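Local coordinates for periplasmic binding protein (Veillonella parvula, PDB 4LJS), which probably captures a small ligand such as an iron-siderophore or cobalamin-like complex outside the cell membrane and delivers it to an ABC importer, at residues N135-E140 against R159-I164; V112-T117 against V292-I297. All blocks are in the same frame, centred on the assembly; numbering follows the deposited sequence.

Contact 1: N135-E140 against R159-I164; sequences NVYIAE and RDLGRI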
loop_
_atom_site.group_PDB
_atom_site.type_symbol
_atom_site.label_atom_id
_atom_site.label_comp_id
_atom_site.label_asym_id
_atom_site.label_seq_id
_atom_site.Cartn_x
_atom_site.Cartn_y
_atom_site.Cartn_z
ATOM N N ASN A 135 16.846 13.497 -6.979
ATOM C CA ASN A 135 15.422 13.640 -7.226
ATOM C C ASN A 135 14.588 13.131 -6.063
ATOM O O ASN A 135 15.066 12.353 -5.231
ATOM C CB ASN A 135 15.043 12.914 -8.512
ATOM C CG ASN A 135 15.479 13.673 -9.732
ATOM O OD1 ASN A 135 15.142 14.848 -9.883
ATOM N ND2 ASN A 135 16.260 13.032 -10.594
ATOM N N VAL A 136 13.341 13.585 -6.009
ATOM C CA VAL A 136 12.392 13.150 -4.984
ATOM C C VAL A 136 11.105 12.683 -5.668
ATOM O O VAL A 136 10.608 13.340 -6.581
ATOM C CB VAL A 136 12.067 14.296 -4.003
ATOM C CG1 VAL A 136 10.928 13.909 -3.052
ATOM C CG2 VAL A 136 13.320 14.702 -3.225
ATOM N N TYR A 137 10.596 11.528 -5.253
ATOM C CA TYR A 137 9.298 11.069 -5.719
ATOM C C TYR A 137 8.393 10.805 -4.524
ATOM O O TYR A 137 8.784 10.123 -3.579
ATOM C CB TYR A 137 9.408 9.816 -6.596
ATOM C CG TYR A 137 8.062 9.370 -7.111
ATOM C CD1 TYR A 137 7.444 10.047 -8.157
ATOM C CD2 TYR A 137 7.392 8.293 -6.538
ATOM C CE1 TYR A 137 6.202 9.660 -8.633
ATOM C CE2 TYR A 137 6.135 7.894 -7.011
ATOM C CZ TYR A 137 5.549 8.585 -8.057
ATOM O OH TYR A 137 4.308 8.210 -8.536
ATOM N N ILE A 138 7.185 11.355 -4.586
ATOM C CA ILE A 138 6.239 11.309 -3.477
ATOM C C ILE A 138 4.979 10.521 -3.861
ATOM O O ILE A 138 4.398 10.752 -4.922
ATOM C CB ILE A 138 5.872 12.751 -3.054
ATOM C CG1 ILE A 138 7.108 13.438 -2.465
ATOM C CG2 ILE A 138 4.713 12.763 -2.059
ATOM C CD1 ILE A 138 6.947 14.932 -2.252
ATOM N N ALA A 139 4.569 9.580 -3.011
ATOM C CA ALA A 139 3.339 8.819 -3.260
ATOM C C ALA A 139 2.116 9.733 -3.253
ATOM O O ALA A 139 1.822 10.381 -2.246
ATOM C CB ALA A 139 3.168 7.731 -2.227
ATOM N N GLU A 140 1.395 9.779 -4.368
ATOM C CA GLU A 140 0.190 10.599 -4.443
ATOM C C GLU A 140 -0.869 10.201 -3.402
ATOM O O GLU A 140 -1.599 11.049 -2.898
ATOM C CB GLU A 140 -0.413 10.565 -5.851
ATOM C CG GLU A 140 -1.593 11.498 -6.007
ATOM C CD GLU A 140 -2.313 11.327 -7.331
ATOM O OE1 GLU A 140 -1.932 10.424 -8.111
ATOM O OE2 GLU A 140 -3.267 12.098 -7.582
ATOM N N ARG A 159 3.666 2.656 -12.156
ATOM C CA ARG A 159 4.059 3.029 -13.502
ATOM C C ARG A 159 5.170 4.091 -13.490
ATOM O O ARG A 159 6.115 4.019 -14.282
ATOM C CB ARG A 159 2.825 3.525 -14.256
ATOM C CG ARG A 159 3.029 3.777 -15.723
ATOM C CD ARG A 159 1.690 4.070 -16.404
ATOM N NE ARG A 159 0.919 2.856 -16.680
ATOM C CZ ARG A 159 -0.300 2.609 -16.207
ATOM N NH1 ARG A 159 -0.902 3.489 -15.419
ATOM N NH2 ARG A 159 -0.924 1.481 -16.532
ATOM N N ASP A 160 5.059 5.069 -12.592
ATOM C CA ASP A 160 6.076 6.117 -12.460
ATOM C C ASP A 160 7.429 5.536 -12.048
ATOM O O ASP A 160 8.464 5.869 -12.622
ATOM C CB ASP A 160 5.653 7.159 -11.427
ATOM C CG ASP A 160 4.570 8.084 -11.936
ATOM O OD1 ASP A 160 4.399 8.181 -13.171
ATOM O OD2 ASP A 160 3.894 8.722 -11.096
ATOM N N LEU A 161 7.419 4.674 -11.040
ATOM C CA LEU A 161 8.652 4.044 -10.602
ATOM C C LEU A 161 9.220 3.189 -11.736
ATOM O O LEU A 161 10.423 3.183 -11.967
ATOM C CB LEU A 161 8.431 3.243 -9.318
ATOM C CG LEU A 161 8.205 4.140 -8.089
ATOM C CD1 LEU A 161 7.841 3.329 -6.852
ATOM C CD2 LEU A 161 9.437 5.006 -7.812
ATOM N N GLY A 162 8.344 2.503 -12.466
ATOM C CA GLY A 162 8.754 1.771 -13.651
ATOM C C GLY A 162 9.507 2.626 -14.660
ATOM O O GLY A 162 10.536 2.207 -15.190
ATOM N N ARG A 163 9.006 3.830 -14.929
ATOM C CA ARG A 163 9.692 4.737 -15.849
ATOM C C ARG A 163 11.041 5.205 -15.288
ATOM O O ARG A 163 12.035 5.278 -16.011
ATOM C CB ARG A 163 8.825 5.953 -16.189
ATOM C CG ARG A 163 7.548 5.645 -16.940
ATOM C CD ARG A 163 6.804 6.933 -17.292
ATOM N NE ARG A 163 7.549 7.746 -18.253
ATOM C CZ ARG A 163 7.412 9.062 -18.394
ATOM N NH1 ARG A 163 6.560 9.729 -17.624
ATOM N NH2 ARG A 163 8.132 9.714 -19.299
ATOM N N ILE A 164 11.066 5.528 -14.001
ATOM C CA ILE A 164 12.291 5.991 -13.358
ATOM C C ILE A 164 13.398 4.931 -13.428
ATOM O O ILE A 164 14.554 5.255 -13.694
ATOM C CB ILE A 164 12.027 6.433 -11.895
ATOM C CG1 ILE A 164 11.163 7.698 -11.870
ATOM C CG2 ILE A 164 13.337 6.677 -11.145
ATOM C CD1 ILE A 164 10.804 8.176 -10.464
#

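Contact 2: V112-T117 against V292-I297; sequences VGWKST and VYSPGI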
loop_
_atom_site.group_PDB
_atom_site.type_symbol
_atom_site.label_atom_id
_atom_site.label_comp_id
_atom_site.label_asym_id
_atom_site.label_seq_id
_atom_site.Cartn_x
_atom_site.Cartn_y
_atom_site.Cartn_z
ATOM N N VAL A 112 12.464 8.294 -2.244
ATOM C CA VAL A 112 11.067 7.952 -2.478
ATOM C C VAL A 112 10.341 7.864 -1.142
ATOM O O VAL A 112 10.757 7.135 -0.237
ATOM C CB VAL A 112 10.937 6.614 -3.223
ATOM C CG1 VAL A 112 9.465 6.299 -3.503
ATOM C CG2 VAL A 112 11.757 6.632 -4.515
ATOM N N GLY A 113 9.263 8.619 -1.000
ATOM C CA GLY A 113 8.532 8.591 0.252
ATOM C C GLY A 113 7.130 9.153 0.179
ATOM O O GLY A 113 6.474 9.116 -0.865
ATOM N N TRP A 114 6.681 9.676 1.313
ATOM C CA TRP A 114 5.351 10.230 1.448
ATOM C C TRP A 114 5.419 11.749 1.556
ATOM O O TRP A 114 6.507 12.328 1.676
ATOM C CB TRP A 114 4.664 9.644 2.686
ATOM C CG TRP A 114 4.366 8.184 2.574
ATOM C CD1 TRP A 114 4.771 7.341 1.580
ATOM C CD2 TRP A 114 3.588 7.385 3.486
ATOM N NE1 TRP A 114 4.299 6.073 1.815
ATOM C CE2 TRP A 114 3.569 6.072 2.975
ATOM C CE3 TRP A 114 2.900 7.659 4.675
ATOM C CZ2 TRP A 114 2.896 5.027 3.617
ATOM C CZ3 TRP A 114 2.236 6.623 5.314
ATOM C CH2 TRP A 114 2.239 5.321 4.781
ATOM N N LYS A 115 4.253 12.389 1.510
ATOM C CA LYS A 115 4.157 13.843 1.647
ATOM C C LYS A 115 4.904 14.352 2.882
ATOM O O LYS A 115 5.647 15.331 2.806
ATOM C CB LYS A 115 2.685 14.272 1.702
ATOM C CG LYS A 115 2.428 15.702 2.202
ATOM C CD LYS A 115 0.925 15.957 2.323
ATOM C CE LYS A 115 0.533 16.446 3.710
ATOM N NZ LYS A 115 -0.934 16.283 3.963
ATOM N N SER A 116 4.722 13.671 4.010
ATOM C CA SER A 116 5.339 14.082 5.272
ATOM C C SER A 116 6.848 13.836 5.330
ATOM O O SER A 116 7.530 14.371 6.199
ATOM C CB SER A 116 4.672 13.361 6.447
ATOM O OG SER A 116 4.949 11.966 6.383
ATOM N N THR A 117 7.369 13.021 4.423
ATOM C CA THR A 117 8.794 12.694 4.447
ATOM C C THR A 117 9.670 13.891 4.068
ATOM O O THR A 117 10.799 14.026 4.547
ATOM C CB THR A 117 9.131 11.535 3.483
ATOM O OG1 THR A 117 8.214 10.452 3.677
ATOM C CG2 THR A 117 10.553 11.037 3.707
ATOM N N VAL A 292 -3.752 -1.905 1.997
ATOM C CA VAL A 292 -4.885 -1.050 1.639
ATOM C C VAL A 292 -4.679 0.420 1.983
ATOM O O VAL A 292 -5.598 1.229 1.860
ATOM C CB VAL A 292 -6.207 -1.519 2.284
ATOM C CG1 VAL A 292 -6.578 -2.905 1.793
ATOM C CG2 VAL A 292 -6.106 -1.506 3.793
ATOM N N TYR A 293 -3.477 0.772 2.416
ATOM C CA TYR A 293 -3.167 2.171 2.663
ATOM C C TYR A 293 -1.802 2.482 2.041
ATOM O O TYR A 293 -0.782 1.991 2.521
ATOM C CB TYR A 293 -3.196 2.461 4.167
ATOM C CG TYR A 293 -3.006 3.919 4.510
ATOM C CD1 TYR A 293 -1.734 4.466 4.594
ATOM C CD2 TYR A 293 -4.097 4.751 4.740
ATOM C CE1 TYR A 293 -1.546 5.802 4.899
ATOM C CE2 TYR A 293 -3.918 6.094 5.054
ATOM C CZ TYR A 293 -2.636 6.612 5.130
ATOM O OH TYR A 293 -2.427 7.941 5.432
ATOM N N SER A 294 -1.801 3.287 0.973
ATOM C CA SER A 294 -0.618 3.508 0.120
ATOM C C SER A 294 0.232 2.259 -0.079
ATOM O O SER A 294 1.407 2.270 0.239
ATOM C CB SER A 294 0.285 4.593 0.712
ATOM O OG SER A 294 -0.372 5.837 0.780
ATOM N N PRO A 295 -0.357 1.178 -0.593
ATOM C CA PRO A 295 0.348 -0.112 -0.548
ATOM C C PRO A 295 1.374 -0.311 -1.653
ATOM O O PRO A 295 2.224 -1.193 -1.522
ATOM C CB PRO A 295 -0.788 -1.131 -0.725
ATOM C CG PRO A 295 -1.784 -0.401 -1.574
ATOM C CD PRO A 295 -1.704 1.056 -1.177
ATOM N N GLY A 296 1.305 0.479 -2.719
ATOM C CA GLY A 296 2.138 0.219 -3.878
ATOM C C GLY A 296 1.868 -1.191 -4.384
ATOM O O GLY A 296 0.719 -1.619 -4.459
ATOM N N ILE A 297 2.929 -1.929 -4.690
ATOM C CA ILE A 297 2.800 -3.293 -5.208
ATOM C C ILE A 297 1.956 -4.232 -4.327
ATOM O O ILE A 297 1.388 -5.196 -4.831
ATOM C CB ILE A 297 4.200 -3.922 -5.506
ATOM C CG1 ILE A 297 4.075 -5.132 -6.432
ATOM C CG2 ILE A 297 4.927 -4.286 -4.216
ATOM C CD1 ILE A 297 3.393 -4.835 -7.748
#

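Contact 1: N135-E140 against R159-I164
Y137 carries the strand side of this contact alone, meeting D160, L161 and I164 of the helix through both polar and apolar contacts. The polar part is one hydrogen bond, from Y137 OH to D160 OD2, 2.6 Å long. It uses the anti lone pair of OD2, the one directed away from OD1, and the carboxylate plane stands at 81° to the ring. The acceptor lies at the ring's edge, near its plane, where a phenol hydroxyl donates readily. K156, one turn earlier in the helix, makes a salt bridge to the same OD2. This buried oxygen is thus shared by a hydroxyl and an ammonium group, and the lysine's charge probably helps keep the carboxylate ionised.

The apolar contacts are at one ring atom, CD2, and at CB. L161 CD2 comes obliquely to Y137 CD2 at 4.1 Å, while I164 CD1 approaches Y137 CB at 4.4 Å. Branched aliphatic ends suit these places because they pack beside a flat ring without demanding a polar partner. With CG anti to its backbone N (chi1 -178°), Y137 extends its ring from the strand to the helix, bridging axes 10.7 Å apart.

Strand 135-138 and the 159-164 part of helix 151-164 run nearly antiparallel, at 160°, the helix packing back over the sheet as in an alpha/beta lobe. Within the chain this strand is an edge of the four-stranded parallel sheet, paired with strand 110-113. I26 and S28 of strand 19-29 also touch Y137, while L161 leans on L61 and I164 on Y40.

Contact 2: V112-T117 against V292-I297
W114 reaches across to Y293 and S294 with the far end of its indole. Its CB points toward the 292-297 loop, and CG lies beside the backbone N, anti to the carbonyl carbon (chi1 -67°), which directs the ring system to the loop. On the five-membered ring, NE1 hydrogen-bonds to N53 OD1, a polar anchor that restrains rotation of the indole. On the six-membered ring, CZ2 meets S294 CB at 3.9 Å. At the tip, CH2 lies 3.8 Å from Y293 CE1, and neighbouring CZ3 is 3.9 Å from that CE1. Both tip atoms come up at the edge of the tyrosine ring, near its plane, yet the planes are inclined at 54° and the centroids are 5.9 Å apart, an oblique aromatic pair. Tryptophan suits this position by joining a long apolar reach to an N-H. Tyrosine suits its exposed place, offering an apolar ring edge to the indole. Serine fits because its small CB admits the indole while its OG hydrogen-bonds with S141 OG.

The backbone behind the indole is held by a type I beta turn over 114-117. W114 N donates to T117 OG1 (2.9 Å, 157°), and T117 N donates to W114 O (3.0 Å), so the threonine grips W114 twice.

The 112-117 segment leaves the C-terminal end of strand 110-113 in the N-terminal lobe, where W51 also meets the indole. The 292-297 loop leads from strand 284-288 of the other lobe to helix 299-310. Its V292 touches helix 215-222, whereas S294 touches helix 52-60, so the contact joins the two lobes.

Contacts 1 and 2, with centres about 11 Å apart, meet through neighbouring strands of one parallel sheet. A139 N probably donates a hydrogen bond to G113 O (2.9 Å). G113 N in turn probably donates one to Y137 O (3.0 Å), while I138 CG2 packs 3.6 Å from K115 N. Along the chain, contact 1 is nested within the loop closed by contact 2. The first is wholly buried inside one lobe, and the second reaches between lobes. A glycerol, probably from the crystallisation liquor, has its nearest atom about 3 Å from the W114 side chain and hydrogen-bonds to S116 OG, consistent with contact 2 bordering the ligand cleft expected for this family.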